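Local coordinates for protein insect group II chitinase (Ostrinia furnacalis, PDB 5Y2A) that hydrolyses chitin as the second catalytic domain of an insect group II chitinase of glycoside hydrolase family 18, and so probably takes part in cuticle chitin breakdown, at residues A[2-7]-A[31-36]; A[189-194]-A[240-245]; A[250-255]-A[314-319]. All coordinates share one frame; numbering follows the deposited sequence.

Interactions 1 and 2 are parallel strand pairs of the TIM barrel. Interaction 3 is an antiparallel pair beyond it. The centres of interactions 1 and 2 lie 11 Å apart, and the two meet through one indole: Trp189 CH2 is 3.4 Å from His34 CD2. Interactions 2 and 3 share strand 241-254, with nearest atoms about 8 Å apart. Interactions 1 and 3 lie 31 Å apart between centres. Met193 of interaction 2 packs on Glu125 and Tyr126. Glu125 closes a DGLDLDWE sequence that matches the family 18 signature, so interaction 2 probably lies beside the catalytic centre. The NAG about 12 Å from the side chain of Val243 is probably an N-linked sugar rather than substrate.

Interaction 1: A[2-7]-A[31-36]; sequences RFKVVC and LCTHII
Strands 4-7 and 34-36 run parallel, 4.6 Å apart at closest approach and 23° from exact alignment, with Val6 paired to His34 and Cys7 to Ile35. Cys7 N donates to His34 O at 2.8 Å, and Ile36 N donates to Cys7 O. Before the regular ladder begins, Val5 O accepts two backbone donors. Thr33 N comes in the carbonyl plane on a lone pair, while His34 N sits above that plane.

A disulfide joins Cys7 of the ladder to Cys32, just before it. Cys7 SG and Cys32 SG are 2.0 Å apart, with a torsion of -102° about the S-S bond. Thr33 adds a side-chain link. Its OG1 stands between the backbone N and the carbonyl carbon (chi1 64°) and accepts from Val5 N at 2.9 Å. The same oxygen lies in the plane of the His34 ring, 2.6 Å from His34 ND1, in a hydrogen bond whose direction is not fixed. This bond should restrain the rotation of the imidazole. The aliphatic chain of Lys4 passes obliquely by the ring, with Lys4 CD 3.7 Å from His34 CE1. Next along the same face, Val6 CG1 meets Ile36 CG1 at 3.8 Å.

The pair belongs to the TIM barrel. Strand 4-10 is bonded on its other edge to strand 339-343, through Ser340 and Ala342, and Thr33 is bonded to Lys75. The face with Lys4, Val6, His34 and Ile36 turns to Trp189 of strand 189-192. Helix 361-371 covers Val5, Leu31 and Thr33 through Leu363 and Arg371.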
ATOM      1  N   ARG A   2      -6.657  20.688 -32.294  1.00 33.26           N
ATOM      2  CA  ARG A   2      -6.365  21.902 -31.494  1.00 29.55           C
ATOM      3  C   ARG A   2      -6.146  21.591 -30.010  1.00 27.82           C
ATOM      4  O   ARG A   2      -5.276  22.111 -29.443  1.00 26.10           O
ATOM      5  CB  ARG A   2      -7.435  22.993 -31.549  1.00 29.89           C
ATOM      6  CG  ARG A   2      -7.059  24.315 -30.907  1.00 35.96           C
ATOM      7  CD  ARG A   2      -8.239  25.317 -30.935  1.00 65.51           C
ATOM      8  NE  ARG A   2      -7.888  26.704 -30.698  1.00 72.05           N
ATOM      9  CZ  ARG A   2      -8.517  27.525 -29.864  1.00 68.17           C
ATOM     10  NH1 ARG A   2      -9.537  27.098 -29.163  1.00 58.70           N
ATOM     11  NH2 ARG A   2      -8.124  28.775 -29.708  1.00 65.79           N
ATOM     12  N   PHE A   3      -6.979  20.750 -29.433  1.00 21.71           N
ATOM     13  CA  PHE A   3      -6.830  20.399 -28.024  1.00 21.69           C
ATOM     14  C   PHE A   3      -6.639  18.897 -27.893  1.00 22.31           C
ATOM     15  O   PHE A   3      -7.293  18.115 -28.590  1.00 23.78           O
ATOM     16  CB  PHE A   3      -8.037  20.847 -27.180  1.00 19.70           C
ATOM     17  CG  PHE A   3      -8.189  22.343 -27.080  1.00 23.29           C
ATOM     18  CD1 PHE A   3      -7.285  23.096 -26.345  1.00 17.80           C
ATOM     19  CD2 PHE A   3      -9.225  22.994 -27.731  1.00 22.07           C
ATOM     20  CE1 PHE A   3      -7.411  24.469 -26.257  1.00 23.12           C
ATOM     21  CE2 PHE A   3      -9.357  24.372 -27.650  1.00 25.57           C
ATOM     22  CZ  PHE A   3      -8.452  25.109 -26.913  1.00 26.27           C
ATOM     23  N   LYS A   4      -5.737  18.497 -27.004  1.00 15.25           N
ATOM     24  CA  LYS A   4      -5.504  17.087 -26.738  1.00 16.09           C
ATOM     25  C   LYS A   4      -6.368  16.602 -25.580  1.00 16.16           C
ATOM     26  O   LYS A   4      -6.702  17.359 -24.665  1.00 15.39           O
ATOM     27  CB  LYS A   4      -4.027  16.836 -26.416  1.00 16.32           C
ATOM     28  CG  LYS A   4      -3.059  17.265 -27.512  1.00 18.19           C
ATOM     29  CD  LYS A   4      -1.606  16.974 -27.102  1.00 17.53           C
ATOM     30  CE  LYS A   4      -0.638  17.209 -28.260  1.00 21.06           C
ATOM     31  NZ  LYS A   4      -0.666  18.622 -28.733  1.00 20.91           N
ATOM     32  N   VAL A   5      -6.753  15.327 -25.637  1.00 14.75           N
ATOM     33  CA  VAL A   5      -7.325  14.634 -24.485  1.00 15.31           C
ATOM     34  C   VAL A   5      -6.426  13.427 -24.255  1.00 14.58           C
ATOM     35  O   VAL A   5      -6.476  12.444 -25.004  1.00 14.02           O
ATOM     36  CB  VAL A   5      -8.788  14.233 -24.690  1.00 15.34           C
ATOM     37  CG1 VAL A   5      -9.312  13.496 -23.452  1.00 12.71           C
ATOM     38  CG2 VAL A   5      -9.643  15.464 -24.965  1.00 17.33           C
ATOM     39  N   VAL A   6      -5.570  13.517 -23.245  1.00 12.61           N
ATOM     40  CA  VAL A   6      -4.542  12.519 -22.977  1.00 13.83           C
ATOM     41  C   VAL A   6      -5.095  11.564 -21.926  1.00 14.30           C
ATOM     42  O   VAL A   6      -5.345  11.966 -20.785  1.00 12.35           O
ATOM     43  CB  VAL A   6      -3.237  13.181 -22.510  1.00 13.30           C
ATOM     44  CG1 VAL A   6      -2.182  12.133 -22.155  1.00 13.44           C
ATOM     45  CG2 VAL A   6      -2.714  14.133 -23.585  1.00 12.80           C
ATOM     46  N   CYS A   7      -5.288  10.298 -22.302  1.00 12.63           N
ATOM     47  CA  CYS A   7      -5.947   9.310 -21.450  1.00 12.77           C
ATOM     48  C   CYS A   7      -4.914   8.351 -20.880  1.00 13.52           C
ATOM     49  O   CYS A   7      -4.198   7.692 -21.639  1.00 12.96           O
ATOM     50  CB  CYS A   7      -6.978   8.501 -22.235  1.00 17.58           C
ATOM     51  SG  CYS A   7      -8.345   9.414 -22.973  1.00 17.89           S
ATOM     52  N   LEU A  31     -12.805   8.788 -27.442  1.00 16.68           N
ATOM     53  CA  LEU A  31     -12.754   9.712 -26.319  1.00 16.56           C
ATOM     54  C   LEU A  31     -11.336  10.139 -25.955  1.00 17.70           C
ATOM     55  O   LEU A  31     -11.147  10.811 -24.936  1.00 15.80           O
ATOM     56  CB  LEU A  31     -13.439   9.077 -25.108  1.00 16.13           C
ATOM     57  CG  LEU A  31     -14.948   8.853 -25.242  1.00 17.47           C
ATOM     58  CD1 LEU A  31     -15.522   8.157 -24.005  1.00 18.31           C
ATOM     59  CD2 LEU A  31     -15.660  10.180 -25.494  1.00 18.86           C
ATOM     60  N   CYS A  32     -10.340   9.769 -26.757  1.00 12.71           N
ATOM     61  CA  CYS A  32      -8.950  10.120 -26.493  1.00 14.30           C
ATOM     62  C   CYS A  32      -8.298  10.579 -27.786  1.00 16.27           C
ATOM     63  O   CYS A  32      -8.590  10.041 -28.853  1.00 19.32           O
ATOM     64  CB  CYS A  32      -8.158   8.929 -25.933  1.00 14.45           C
ATOM     65  SG  CYS A  32      -8.894   8.157 -24.478  1.00 18.59           S
ATOM     66  N   THR A  33      -7.406  11.563 -27.686  1.00 14.46           N
ATOM     67  CA  THR A  33      -6.494  11.832 -28.791  1.00 17.87           C
ATOM     68  C   THR A  33      -5.174  11.103 -28.609  1.00 19.47           C
ATOM     69  O   THR A  33      -4.524  10.732 -29.596  1.00 14.09           O
ATOM     70  CB  THR A  33      -6.227  13.337 -28.924  1.00 14.71           C
ATOM     71  OG1 THR A  33      -5.550  13.817 -27.754  1.00 14.10           O
ATOM     72  CG2 THR A  33      -7.537  14.098 -29.093  1.00 17.57           C
ATOM     73  N   HIS A  34      -4.786  10.880 -27.359  1.00 16.20           N
ATOM     74  CA  HIS A  34      -3.560  10.188 -27.005  1.00 14.19           C
ATOM     75  C   HIS A  34      -3.860   9.267 -25.833  1.00 16.69           C
ATOM     76  O   HIS A  34      -4.613   9.636 -24.930  1.00 15.03           O
ATOM     77  CB  HIS A  34      -2.443  11.179 -26.633  1.00 15.67           C
ATOM     78  CG  HIS A  34      -2.138  12.181 -27.705  1.00 16.99           C
ATOM     79  ND1 HIS A  34      -2.986  13.223 -28.015  1.00 16.75           N
ATOM     80  CD2 HIS A  34      -1.080  12.295 -28.544  1.00 17.39           C
ATOM     81  CE1 HIS A  34      -2.467  13.933 -29.001  1.00 18.99           C
ATOM     82  NE2 HIS A  34      -1.309  13.394 -29.337  1.00 19.24           N
ATOM     83  N   ILE A  35      -3.304   8.058 -25.871  1.00 14.61           N
ATOM     84  CA  ILE A  35      -3.420   7.094 -24.781  1.00 14.27           C
ATOM     85  C   ILE A  35      -2.020   6.827 -24.246  1.00 14.00           C
ATOM     86  O   ILE A  35      -1.087   6.613 -25.027  1.00 14.84           O
ATOM     87  CB  ILE A  35      -4.085   5.783 -25.244  1.00 13.59           C
ATOM     88  CG1 ILE A  35      -5.505   6.055 -25.729  1.00 14.67           C
ATOM     89  CG2 ILE A  35      -4.089   4.736 -24.119  1.00 13.86           C
ATOM     90  CD1 ILE A  35      -6.165   4.847 -26.356  1.00 17.78           C
ATOM     91  N   ILE A  36      -1.873   6.844 -22.923  1.00 10.77           N
ATOM     92  CA  ILE A  36      -0.615   6.515 -22.265  1.00 14.05           C
ATOM     93  C   ILE A  36      -0.808   5.182 -21.554  1.00 14.61           C
ATOM     94  O   ILE A  36      -1.720   5.040 -20.727  1.00 12.20           O
ATOM     95  CB  ILE A  36      -0.189   7.593 -21.255  1.00 14.61           C
ATOM     96  CG1 ILE A  36      -0.155   8.988 -21.893  1.00 15.53           C
ATOM     97  CG2 ILE A  36       1.182   7.244 -20.678  1.00 14.42           C
ATOM     98  CD1 ILE A  36       0.672   9.094 -23.139  1.00 17.57           C
TER

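Interaction 2: A[189-194]-A[240-245]; sequences WISLMT and KLVVGV
Val242 and Trp189 meet on one face of a parallel strand pair, where Val242 CG2 lies 3.8 Å from Trp189 CB. The indole stem stands between the backbone N and the carbonyl carbon (chi1 64°). From there the ring leads away from strand 241-245 and packs on His34 with its far end, on Lys4 beside CE3 and on Val6 at NE1. Ser191 OG lies in the ring plane, at the indole edge.

The other face is aliphatic. Ile190 and Leu241 lie side by side and point the same way. Leu241 CD2 reaches Ile190 CB at 4.1 Å and Leu192 CD2 at 4.0 Å. Ile190 N to Lys240 O, at 2.6 Å, is one of four backbone bonds that join the strands.

Past the ladder, Met193 centres an inverse gamma turn. At Thr194, chi1 36° puts OG1 between the backbone N and the carbonyl carbon, where it donates to Gly244 O from the side (C=O...OG1 117°, 2.7 Å). A water donates to both Gly244 O and Thr194 O.

Parallel neighbours with one face turned inward and the other packed on an outer helix, here helix 224-233 through Leu192 and Leu241, are characteristic of the TIM barrel.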
ATOM      1  N   TRP A 189       4.128  17.472 -25.178  1.00 17.37           N
ATOM      2  CA  TRP A 189       3.212  18.089 -24.228  1.00 17.03           C
ATOM      3  C   TRP A 189       3.718  17.817 -22.822  1.00 16.81           C
ATOM      4  O   TRP A 189       4.518  16.904 -22.590  1.00 15.44           O
ATOM      5  CB  TRP A 189       1.761  17.602 -24.402  1.00 15.71           C
ATOM      6  CG  TRP A 189       1.539  16.138 -24.130  1.00 16.29           C
ATOM      7  CD1 TRP A 189       1.226  15.561 -22.931  1.00 16.13           C
ATOM      8  CD2 TRP A 189       1.592  15.073 -25.087  1.00 16.82           C
ATOM      9  NE1 TRP A 189       1.095  14.198 -23.082  1.00 13.26           N
ATOM     10  CE2 TRP A 189       1.315  13.875 -24.395  1.00 16.30           C
ATOM     11  CE3 TRP A 189       1.858  15.017 -26.462  1.00 17.61           C
ATOM     12  CZ2 TRP A 189       1.302  12.631 -25.029  1.00 15.22           C
ATOM     13  CZ3 TRP A 189       1.845  13.781 -27.091  1.00 18.06           C
ATOM     14  CH2 TRP A 189       1.565  12.606 -26.374  1.00 17.09           C
ATOM     15  N   ILE A 190       3.261  18.649 -21.895  1.00 15.47           N
ATOM     16  CA  ILE A 190       3.577  18.528 -20.478  1.00 15.56           C
ATOM     17  C   ILE A 190       2.265  18.260 -19.758  1.00 15.53           C
ATOM     18  O   ILE A 190       1.374  19.116 -19.743  1.00 15.89           O
ATOM     19  CB  ILE A 190       4.256  19.792 -19.937  1.00 15.18           C
ATOM     20  CG1 ILE A 190       5.627  19.988 -20.587  1.00 17.85           C
ATOM     21  CG2 ILE A 190       4.385  19.733 -18.437  1.00 16.94           C
ATOM     22  CD1 ILE A 190       6.192  21.361 -20.352  1.00 19.52           C
ATOM     23  N   SER A 191       2.133  17.076 -19.172  1.00 15.21           N
ATOM     24  CA  SER A 191       0.925  16.727 -18.431  1.00 13.93           C
ATOM     25  C   SER A 191       1.120  17.146 -16.978  1.00 14.20           C
ATOM     26  O   SER A 191       1.866  16.504 -16.232  1.00 14.90           O
ATOM     27  CB  SER A 191       0.618  15.235 -18.543  1.00 14.20           C
ATOM     28  OG  SER A 191       0.041  14.924 -19.810  1.00 13.83           O
ATOM     29  N   LEU A 192       0.443  18.217 -16.577  1.00 13.73           N
ATOM     30  CA  LEU A 192       0.497  18.662 -15.191  1.00 14.33           C
ATOM     31  C   LEU A 192      -0.309  17.704 -14.325  1.00 16.32           C
ATOM     32  O   LEU A 192      -1.501  17.497 -14.568  1.00 11.81           O
ATOM     33  CB  LEU A 192      -0.057  20.078 -15.071  1.00 15.72           C
ATOM     34  CG  LEU A 192       0.552  21.131 -16.003  1.00 13.94           C
ATOM     35  CD1 LEU A 192      -0.228  22.432 -15.861  1.00 15.34           C
ATOM     36  CD2 LEU A 192       2.030  21.342 -15.687  1.00 13.76           C
ATOM     37  N   MET A 193       0.328  17.114 -13.313  1.00 11.42           N
ATOM     38  CA  MET A 193      -0.396  16.227 -12.399  1.00 13.17           C
ATOM     39  C   MET A 193      -1.105  17.078 -11.344  1.00 15.77           C
ATOM     40  O   MET A 193      -0.776  17.085 -10.156  1.00 14.98           O
ATOM     41  CB  MET A 193       0.539  15.196 -11.791  1.00 13.21           C
ATOM     42  CG  MET A 193       1.003  14.179 -12.819  1.00 13.63           C
ATOM     43  SD  MET A 193       2.031  12.879 -12.096  1.00 21.19           S
ATOM     44  CE  MET A 193       3.536  13.800 -11.890  1.00 16.17           C
ATOM     45  N   THR A 194      -2.125  17.795 -11.819  1.00 13.09           N
ATOM     46  CA  THR A 194      -2.866  18.759 -11.008  1.00 13.36           C
ATOM     47  C   THR A 194      -3.909  18.057 -10.132  1.00 15.05           C
ATOM     48  O   THR A 194      -5.115  18.264 -10.244  1.00 14.89           O
ATOM     49  CB  THR A 194      -3.488  19.810 -11.920  1.00 14.84           C
ATOM     50  OG1 THR A 194      -3.905  19.198 -13.151  1.00 14.15           O
ATOM     51  CG2 THR A 194      -2.458  20.883 -12.244  1.00 13.28           C
ATOM     52  N   LYS A 240       1.768  23.696 -24.798  1.00 18.76           N
ATOM     53  CA  LYS A 240       2.356  22.442 -24.330  1.00 17.92           C
ATOM     54  C   LYS A 240       1.741  21.944 -23.026  1.00 16.61           C
ATOM     55  O   LYS A 240       1.921  20.772 -22.678  1.00 17.68           O
ATOM     56  CB  LYS A 240       3.877  22.590 -24.121  1.00 18.16           C
ATOM     57  CG  LYS A 240       4.694  22.824 -25.394  1.00 19.77           C
ATOM     58  CD  LYS A 240       4.584  21.658 -26.354  1.00 19.50           C
ATOM     59  CE  LYS A 240       5.427  21.905 -27.597  1.00 20.97           C
ATOM     60  NZ  LYS A 240       6.878  21.889 -27.291  1.00 19.42           N
ATOM     61  N   LEU A 241       1.004  22.795 -22.306  1.00 17.10           N
ATOM     62  CA  LEU A 241       0.505  22.420 -20.990  1.00 16.72           C
ATOM     63  C   LEU A 241      -0.810  21.661 -21.111  1.00 16.21           C
ATOM     64  O   LEU A 241      -1.761  22.136 -21.732  1.00 15.85           O
ATOM     65  CB  LEU A 241       0.324  23.654 -20.109  1.00 18.57           C
ATOM     66  CG  LEU A 241       1.626  24.383 -19.770  1.00 17.74           C
ATOM     67  CD1 LEU A 241       1.345  25.618 -18.919  1.00 17.55           C
ATOM     68  CD2 LEU A 241       2.593  23.430 -19.062  1.00 15.81           C
ATOM     69  N   VAL A 242      -0.863  20.488 -20.494  1.00 16.83           N
ATOM     70  CA  VAL A 242      -2.056  19.651 -20.484  1.00 12.44           C
ATOM     71  C   VAL A 242      -2.473  19.479 -19.028  1.00 14.90           C
ATOM     72  O   VAL A 242      -1.680  19.008 -18.204  1.00 13.31           O
ATOM     73  CB  VAL A 242      -1.791  18.299 -21.169  1.00 14.58           C
ATOM     74  CG1 VAL A 242      -2.978  17.352 -20.993  1.00 11.54           C
ATOM     75  CG2 VAL A 242      -1.493  18.522 -22.654  1.00 15.87           C
ATOM     76  N   VAL A 243      -3.707  19.863 -18.709  1.00 13.73           N
ATOM     77  CA  VAL A 243      -4.149  19.950 -17.319  1.00 12.12           C
ATOM     78  C   VAL A 243      -4.805  18.635 -16.908  1.00 13.51           C
ATOM     79  O   VAL A 243      -5.846  18.251 -17.450  1.00 10.95           O
ATOM     80  CB  VAL A 243      -5.107  21.132 -17.116  1.00 15.05           C
ATOM     81  CG1 VAL A 243      -5.680  21.117 -15.705  1.00 14.49           C
ATOM     82  CG2 VAL A 243      -4.376  22.444 -17.380  1.00 15.84           C
ATOM     83  N   GLY A 244      -4.196  17.950 -15.942  1.00 13.59           N
ATOM     84  CA  GLY A 244      -4.748  16.697 -15.466  1.00 10.40           C
ATOM     85  C   GLY A 244      -5.998  16.890 -14.626  1.00 14.66           C
ATOM     86  O   GLY A 244      -6.147  17.866 -13.888  1.00 14.07           O
ATOM     87  N   VAL A 245      -6.906  15.930 -14.747  1.00 11.52           N
ATOM     88  CA  VAL A 245      -8.150  15.893 -13.984  1.00 13.13           C
ATOM     89  C   VAL A 245      -8.202  14.535 -13.294  1.00 11.35           C
ATOM     90  O   VAL A 245      -8.092  13.504 -13.973  1.00 11.80           O
ATOM     91  CB  VAL A 245      -9.374  16.097 -14.894  1.00 12.59           C
ATOM     92  CG1 VAL A 245     -10.672  16.037 -14.086  1.00 13.76           C
ATOM     93  CG2 VAL A 245      -9.269  17.404 -15.684  1.00 12.39           C
TER
HETATM   94  O   HOH W   1      -7.303  18.989 -11.721  1.00 12.33           O

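Interaction 3: A[250-255]-A[314-319]; sequences QSFSVV and DQWVSF
Phe252 and Trp316 pack together in an antiparallel ladder on the later part of strand 241-254, consistent with the alpha+beta insertion domain that many family 18 chitinases carry after the seventh barrel strand. The strand axes come within 4.5 Å and make 155°. Phe252 N donates to Trp316 O at 2.7 Å. The return bond, Trp316 N to Phe252 O, is weak.

The tight part is the aromatic pair, an offset edge-to-face stack with the edge of the indole toward the face of Phe252, planes at 85° and centroids 5.3 Å apart. Trp316 CE3 comes to 3.5 Å from Phe252 CD1. Trp316 CG, anti to the backbone N (chi1 -163°), sets the indole alongside Phe252. Val254 CG2 crosses beside the stem, 3.8 Å from Trp316 CB. Beyond the pair, Trp316 stacks on Tyr309, and its NE1 bonds to Thr260 O.

The end at Asp314 is more open and polar, though Val254 N donates well to Asp314 O. Asp314 is partly exposed, and a water bridges Val254 O and Asp314 OD2. Asp314 OD2 also bonds to Tyr267 OH, and OD1 makes a salt bridge to Lys44 of the second subunit. On the face of Ser253 and Gln315, the glutamine chain bends at chi2 and brings its amide back over the strand pair. Its OE1 is taken by Glu271 N, and Ser253 OG also bonds to Gly269 O. Gln315 NE2 donates to two oxygens: Asp314 OD1 at 2.9 Å, from above the carboxylate plane, and Ser253 OG at 3.0 Å.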
ATOM      1  N   GLN A 250      -9.867  11.498  -2.914  1.00 11.69           N
ATOM      2  CA  GLN A 250      -9.065  11.217  -1.733  1.00 12.93           C
ATOM      3  C   GLN A 250     -10.000  11.120  -0.538  1.00 15.13           C
ATOM      4  O   GLN A 250     -10.781  12.043  -0.285  1.00 14.26           O
ATOM      5  CB  GLN A 250      -8.022  12.314  -1.505  1.00 12.52           C
ATOM      6  CG  GLN A 250      -6.903  12.333  -2.534  1.00 13.79           C
ATOM      7  CD  GLN A 250      -5.870  11.251  -2.285  1.00 15.67           C
ATOM      8  OE1 GLN A 250      -5.885  10.586  -1.247  1.00 13.36           O
ATOM      9  NE2 GLN A 250      -4.970  11.059  -3.244  1.00 15.43           N
ATOM     10  N   SER A 251      -9.932  10.005   0.185  1.00 11.44           N
ATOM     11  CA  SER A 251     -10.857   9.728   1.269  1.00 12.51           C
ATOM     12  C   SER A 251     -10.157   9.820   2.616  1.00 13.64           C
ATOM     13  O   SER A 251      -8.942   9.610   2.730  1.00 12.02           O
ATOM     14  CB  SER A 251     -11.493   8.345   1.122  1.00 12.78           C
ATOM     15  OG  SER A 251     -10.549   7.344   1.439  1.00 12.53           O
ATOM     16  N   PHE A 252     -10.954  10.132   3.636  1.00 12.58           N
ATOM     17  CA  PHE A 252     -10.474  10.380   4.984  1.00 14.19           C
ATOM     18  C   PHE A 252     -11.435   9.767   5.990  1.00 16.03           C
ATOM     19  O   PHE A 252     -12.636   9.646   5.734  1.00 15.48           O
ATOM     20  CB  PHE A 252     -10.378  11.878   5.323  1.00 11.88           C
ATOM     21  CG  PHE A 252      -9.568  12.707   4.357  1.00 13.68           C
ATOM     22  CD1 PHE A 252     -10.059  13.027   3.099  1.00 16.03           C
ATOM     23  CD2 PHE A 252      -8.350  13.240   4.748  1.00 14.17           C
ATOM     24  CE1 PHE A 252      -9.329  13.821   2.234  1.00 14.74           C
ATOM     25  CE2 PHE A 252      -7.616  14.038   3.887  1.00 13.39           C
ATOM     26  CZ  PHE A 252      -8.103  14.327   2.632  1.00 15.43           C
ATOM     27  N   SER A 253     -10.896   9.412   7.153  1.00 15.71           N
ATOM     28  CA  SER A 253     -11.697   9.124   8.341  1.00 15.50           C
ATOM     29  C   SER A 253     -11.502  10.275   9.327  1.00 14.70           C
ATOM     30  O   SER A 253     -10.367  10.566   9.715  1.00 15.34           O
ATOM     31  CB  SER A 253     -11.296   7.785   8.960  1.00 15.96           C
ATOM     32  OG  SER A 253     -11.517   6.714   8.043  1.00 14.57           O
ATOM     33  N   VAL A 254     -12.609  10.933   9.725  1.00 18.28           N
ATOM     34  CA  VAL A 254     -12.556  12.193  10.468  1.00 18.46           C
ATOM     35  C   VAL A 254     -12.619  11.925  11.969  1.00 19.53           C
ATOM     36  O   VAL A 254     -13.393  11.079  12.434  1.00 16.67           O
ATOM     37  CB  VAL A 254     -13.697  13.132  10.026  1.00 17.06           C
ATOM     38  CG1 VAL A 254     -13.619  14.483  10.778  1.00 15.20           C
ATOM     39  CG2 VAL A 254     -13.647  13.375   8.510  1.00 16.74           C
ATOM     40  N   VAL A 255     -11.811  12.667  12.733  1.00 20.18           N
ATOM     41  CA  VAL A 255     -11.821  12.547  14.188  1.00 22.95           C
ATOM     42  C   VAL A 255     -13.228  12.802  14.723  1.00 23.69           C
ATOM     43  O   VAL A 255     -13.934  13.711  14.269  1.00 22.12           O
ATOM     44  CB  VAL A 255     -10.792  13.513  14.799  1.00 25.37           C
ATOM     45  CG1 VAL A 255     -10.980  13.634  16.304  1.00 24.69           C
ATOM     46  CG2 VAL A 255      -9.375  13.063  14.464  1.00 21.30           C
ATOM     47  N   ASP A 314     -18.077   9.198   9.875  1.00 18.44           N
ATOM     48  CA  ASP A 314     -16.816   9.902   9.890  1.00 17.84           C
ATOM     49  C   ASP A 314     -16.038   9.770   8.575  1.00 16.24           C
ATOM     50  O   ASP A 314     -14.845  10.103   8.531  1.00 16.28           O
ATOM     51  CB  ASP A 314     -15.944   9.450  11.086  1.00 18.33           C
ATOM     52  CG  ASP A 314     -15.451   8.012  10.964  1.00 20.11           C
ATOM     53  OD1 ASP A 314     -15.808   7.286  10.015  1.00 17.84           O
ATOM     54  OD2 ASP A 314     -14.683   7.590  11.853  1.00 19.46           O
ATOM     55  N   GLN A 315     -16.709   9.338   7.509  1.00 15.49           N
ATOM     56  CA  GLN A 315     -16.058   9.187   6.205  1.00 14.49           C
ATOM     57  C   GLN A 315     -16.241  10.461   5.388  1.00 16.27           C
ATOM     58  O   GLN A 315     -17.279  11.126   5.475  1.00 16.41           O
ATOM     59  CB  GLN A 315     -16.636   7.996   5.445  1.00 15.24           C
ATOM     60  CG  GLN A 315     -16.434   6.646   6.127  1.00 16.28           C
ATOM     61  CD  GLN A 315     -14.967   6.333   6.335  1.00 17.72           C
ATOM     62  OE1 GLN A 315     -14.249   6.007   5.387  1.00 16.44           O
ATOM     63  NE2 GLN A 315     -14.505   6.455   7.574  1.00 16.40           N
ATOM     64  N   TRP A 316     -15.243  10.770   4.567  1.00 14.30           N
ATOM     65  CA  TRP A 316     -15.139  12.067   3.903  1.00 14.47           C
ATOM     66  C   TRP A 316     -14.275  11.888   2.663  1.00 14.52           C
ATOM     67  O   TRP A 316     -13.130  11.449   2.780  1.00 12.71           O
ATOM     68  CB  TRP A 316     -14.512  13.072   4.868  1.00 15.94           C
ATOM     69  CG  TRP A 316     -14.651  14.538   4.563  1.00 16.48           C
ATOM     70  CD1 TRP A 316     -15.475  15.424   5.193  1.00 17.05           C
ATOM     71  CD2 TRP A 316     -13.881  15.305   3.622  1.00 16.49           C
ATOM     72  NE1 TRP A 316     -15.289  16.690   4.683  1.00 18.17           N
ATOM     73  CE2 TRP A 316     -14.318  16.644   3.718  1.00 18.08           C
ATOM     74  CE3 TRP A 316     -12.875  14.986   2.695  1.00 16.85           C
ATOM     75  CZ2 TRP A 316     -13.794  17.665   2.917  1.00 16.42           C
ATOM     76  CZ3 TRP A 316     -12.347  15.999   1.909  1.00 15.80           C
ATOM     77  CH2 TRP A 316     -12.810  17.326   2.020  1.00 15.90           C
ATOM     78  N   VAL A 317     -14.801  12.216   1.483  1.00 14.14           N
ATOM     79  CA  VAL A 317     -14.041  12.049   0.247  1.00 14.93           C
ATOM     80  C   VAL A 317     -14.271  13.265  -0.643  1.00 14.11           C
ATOM     81  O   VAL A 317     -15.416  13.665  -0.875  1.00 14.14           O
ATOM     82  CB  VAL A 317     -14.409  10.742  -0.489  1.00 14.45           C
ATOM     83  CG1 VAL A 317     -15.901  10.691  -0.849  1.00 13.15           C
ATOM     84  CG2 VAL A 317     -13.524  10.532  -1.730  1.00 11.26           C
ATOM     85  N   SER A 318     -13.185  13.853  -1.135  1.00 12.29           N
ATOM     86  CA  SER A 318     -13.244  14.974  -2.061  1.00 13.81           C
ATOM     87  C   SER A 318     -12.910  14.503  -3.472  1.00 14.89           C
ATOM     88  O   SER A 318     -12.086  13.609  -3.659  1.00 12.27           O
ATOM     89  CB  SER A 318     -12.272  16.075  -1.643  1.00 14.19           C
ATOM     90  OG  SER A 318     -10.949  15.568  -1.532  1.00 12.22           O
ATOM     91  N   PHE A 319     -13.540  15.121  -4.467  1.00 10.99           N
ATOM     92  CA  PHE A 319     -13.456  14.606  -5.831  1.00 13.15           C
ATOM     93  C   PHE A 319     -13.961  15.668  -6.796  1.00 15.25           C
ATOM     94  O   PHE A 319     -14.622  16.632  -6.398  1.00 14.51           O
ATOM     95  CB  PHE A 319     -14.285  13.324  -5.979  1.00 13.15           C
ATOM     96  CG  PHE A 319     -15.749  13.519  -5.667  1.00 16.30           C
ATOM     97  CD1 PHE A 319     -16.203  13.527  -4.349  1.00 13.10           C
ATOM     98  CD2 PHE A 319     -16.671  13.703  -6.690  1.00 16.11           C
ATOM     99  CE1 PHE A 319     -17.550  13.722  -4.063  1.00 13.92           C
ATOM    100  CE2 PHE A 319     -18.017  13.888  -6.409  1.00 14.60           C
ATOM    101  CZ  PHE A 319     -18.454  13.896  -5.095  1.00 15.69           C
TER
HETATM  102  O   HOH W   2     -14.402   9.255  14.108  1.00 20.57           O